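Local coordinates for protein LRA-12 (PDB 5AEB) that probably hydrolyses beta-lactam antibiotics, carbapenems among them, as a class B3 metallo-beta-lactamase with two zinc ions in its active site, at residues A[76-81]-A[146-151]. Sequence-based numbering, arbitrary orientation.
Sequences DTKILL and IQLGDT
Ile79 reaches across to Ile146 and Leu148 with the end of its longer branch. From CB, set on the side of the facing strand, CG1 continues anti to the carbonyl carbon (chi1 -57°), and the extended chi2 of 180° carries CD1 farthest out. That methyl meets Ile146 CG2 at 3.6 Å and lies 4.2 Å from Leu148 CB, so it rests between the Ile146 and Leu148 side chains, with Gln147 O 4.3 Å from it; the two isoleucine side chains meet at a slant. Strand 77-81 belongs to the seven-stranded sheet and strand 145-148 is an outermost strand of the five-stranded one, so the contact is face packing between the two sheets of the αβ/βα metallo-beta-lactamase sandwich. The axes of the two short strand segments come within 8.9 Å and run nearly antiparallel (158°), joined by apolar contacts without a hydrogen bond. Two residues on, toward the zinc ligands Gln84 and His86, Leu81 CD2 touches Ile146 CD1 at 3.9 Å, the two side chains meeting tip to tip. Near the type II' turn from Leu148 to Thr151, Leu148 lays its two methyls against the root of Lys78, CD2 standing 3.9 Å from Lys78 CB. The lysine crosses it at about a right angle and then bends at chi2 and again at chi4, its amine leading away from the interface.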
loop_
_atom_site.group_PDB
_atom_site.type_symbol
_atom_site.label_atom_id
_atom_site.label_comp_id
_atom_site.label_asym_id
_atom_site.label_seq_id
_atom_site.Cartn_x
_atom_site.Cartn_y
_atom_site.Cartn_z
ATOM N N ASP A 76 12.888 -6.767 14.547
ATOM C CA ASP A 76 12.904 -7.825 13.529
ATOM C C ASP A 76 12.560 -7.312 12.113
ATOM O O ASP A 76 12.551 -8.106 11.189
ATOM C CB ASP A 76 11.992 -9.012 13.917
ATOM C CG ASP A 76 12.592 -9.887 15.057
ATOM O OD1 ASP A 76 13.777 -10.273 14.976
ATOM O OD2 ASP A 76 11.880 -10.186 16.037
ATOM N N THR A 77 12.258 -6.018 11.961
ATOM C CA THR A 77 11.880 -5.432 10.673
ATOM C C THR A 77 13.058 -5.432 9.725
ATOM O O THR A 77 14.097 -4.869 10.043
ATOM C CB THR A 77 11.309 -4.005 10.823
ATOM O OG1 THR A 77 10.174 -4.046 11.690
ATOM C CG2 THR A 77 10.848 -3.447 9.480
ATOM N N LYS A 78 12.924 -6.103 8.585
ATOM C CA LYS A 78 14.046 -6.209 7.644
ATOM C C LYS A 78 13.810 -5.444 6.358
ATOM O O LYS A 78 14.753 -4.954 5.743
ATOM C CB LYS A 78 14.333 -7.662 7.284
ATOM C CG LYS A 78 14.885 -8.560 8.369
ATOM C CD LYS A 78 16.041 -7.988 9.186
ATOM C CE LYS A 78 16.544 -9.073 10.145
ATOM N NZ LYS A 78 16.664 -8.633 11.586
ATOM N N ILE A 79 12.541 -5.356 5.965
ATOM C CA ILE A 79 12.131 -4.804 4.675
ATOM C C ILE A 79 10.919 -3.875 4.855
ATOM O O ILE A 79 10.007 -4.163 5.639
ATOM C CB ILE A 79 11.847 -5.895 3.616
ATOM C CG1 ILE A 79 13.091 -6.787 3.420
ATOM C CG2 ILE A 79 11.392 -5.253 2.296
ATOM C CD1 ILE A 79 12.938 -7.897 2.388
ATOM N N LEU A 80 10.995 -2.732 4.180
ATOM C CA LEU A 80 9.928 -1.746 4.078
ATOM C C LEU A 80 9.500 -1.639 2.616
ATOM O O LEU A 80 10.343 -1.457 1.716
ATOM C CB LEU A 80 10.430 -0.363 4.565
ATOM C CG LEU A 80 11.019 -0.329 5.987
ATOM C CD1 LEU A 80 11.653 1.019 6.278
ATOM C CD2 LEU A 80 9.963 -0.693 7.035
ATOM N N LEU A 81 8.196 -1.739 2.393
ATOM C CA LEU A 81 7.597 -1.560 1.079
ATOM C C LEU A 81 6.487 -0.498 1.106
ATOM O O LEU A 81 5.956 -0.181 2.174
ATOM C CB LEU A 81 7.025 -2.888 0.584
ATOM C CG LEU A 81 7.981 -4.090 0.531
ATOM C CD1 LEU A 81 7.211 -5.376 0.256
ATOM C CD2 LEU A 81 9.044 -3.853 -0.535
ATOM N N ILE A 146 10.663 -10.248 -3.976
ATOM C CA ILE A 146 11.279 -9.881 -2.727
ATOM C C ILE A 146 11.109 -11.105 -1.846
ATOM O O ILE A 146 9.978 -11.511 -1.540
ATOM C CB ILE A 146 10.603 -8.649 -2.104
ATOM C CG1 ILE A 146 10.643 -7.461 -3.056
ATOM C CG2 ILE A 146 11.259 -8.301 -0.773
ATOM C CD1 ILE A 146 9.342 -6.700 -3.110
ATOM N N GLN A 147 12.244 -11.687 -1.461
ATOM C CA GLN A 147 12.302 -12.855 -0.582
ATOM C C GLN A 147 12.805 -12.534 0.818
ATOM O O GLN A 147 13.849 -11.903 0.976
ATOM C CB GLN A 147 13.238 -13.902 -1.149
ATOM C CG GLN A 147 12.891 -14.368 -2.547
ATOM C CD GLN A 147 13.046 -15.867 -2.690
ATOM O OE1 GLN A 147 13.460 -16.363 -3.737
ATOM N NE2 GLN A 147 12.713 -16.598 -1.630
ATOM N N LEU A 148 12.064 -12.996 1.826
ATOM C CA LEU A 148 12.512 -12.955 3.197
ATOM C C LEU A 148 12.048 -14.247 3.870
ATOM O O LEU A 148 10.837 -14.543 3.911
ATOM C CB LEU A 148 11.941 -11.728 3.921
ATOM C CG LEU A 148 12.563 -11.484 5.305
ATOM C CD1 LEU A 148 14.042 -11.147 5.204
ATOM C CD2 LEU A 148 11.811 -10.402 6.046
ATOM N N GLY A 149 13.014 -15.010 4.384
ATOM C CA GLY A 149 12.787 -16.380 4.825
ATOM C C GLY A 149 12.127 -17.204 3.734
ATOM O O GLY A 149 12.637 -17.314 2.622
ATOM N N ASP A 150 10.978 -17.775 4.052
ATOM C CA ASP A 150 10.288 -18.606 3.087
ATOM C C ASP A 150 9.176 -17.830 2.349
ATOM O O ASP A 150 8.421 -18.410 1.581
ATOM C CB ASP A 150 9.729 -19.867 3.780
ATOM C CG ASP A 150 10.816 -20.712 4.453
ATOM O OD1 ASP A 150 11.925 -20.846 3.884
ATOM O OD2 ASP A 150 10.562 -21.253 5.559
ATOM N N THR A 151 9.067 -16.528 2.608
ATOM C CA THR A 151 8.080 -15.682 1.938
ATOM C C THR A 151 8.721 -15.074 0.688
ATOM O O THR A 151 9.892 -14.679 0.702
ATOM C CB THR A 151 7.542 -14.613 2.925
ATOM O OG1 THR A 151 6.881 -15.275 4.009
ATOM C CG2 THR A 151 6.558 -13.642 2.273
#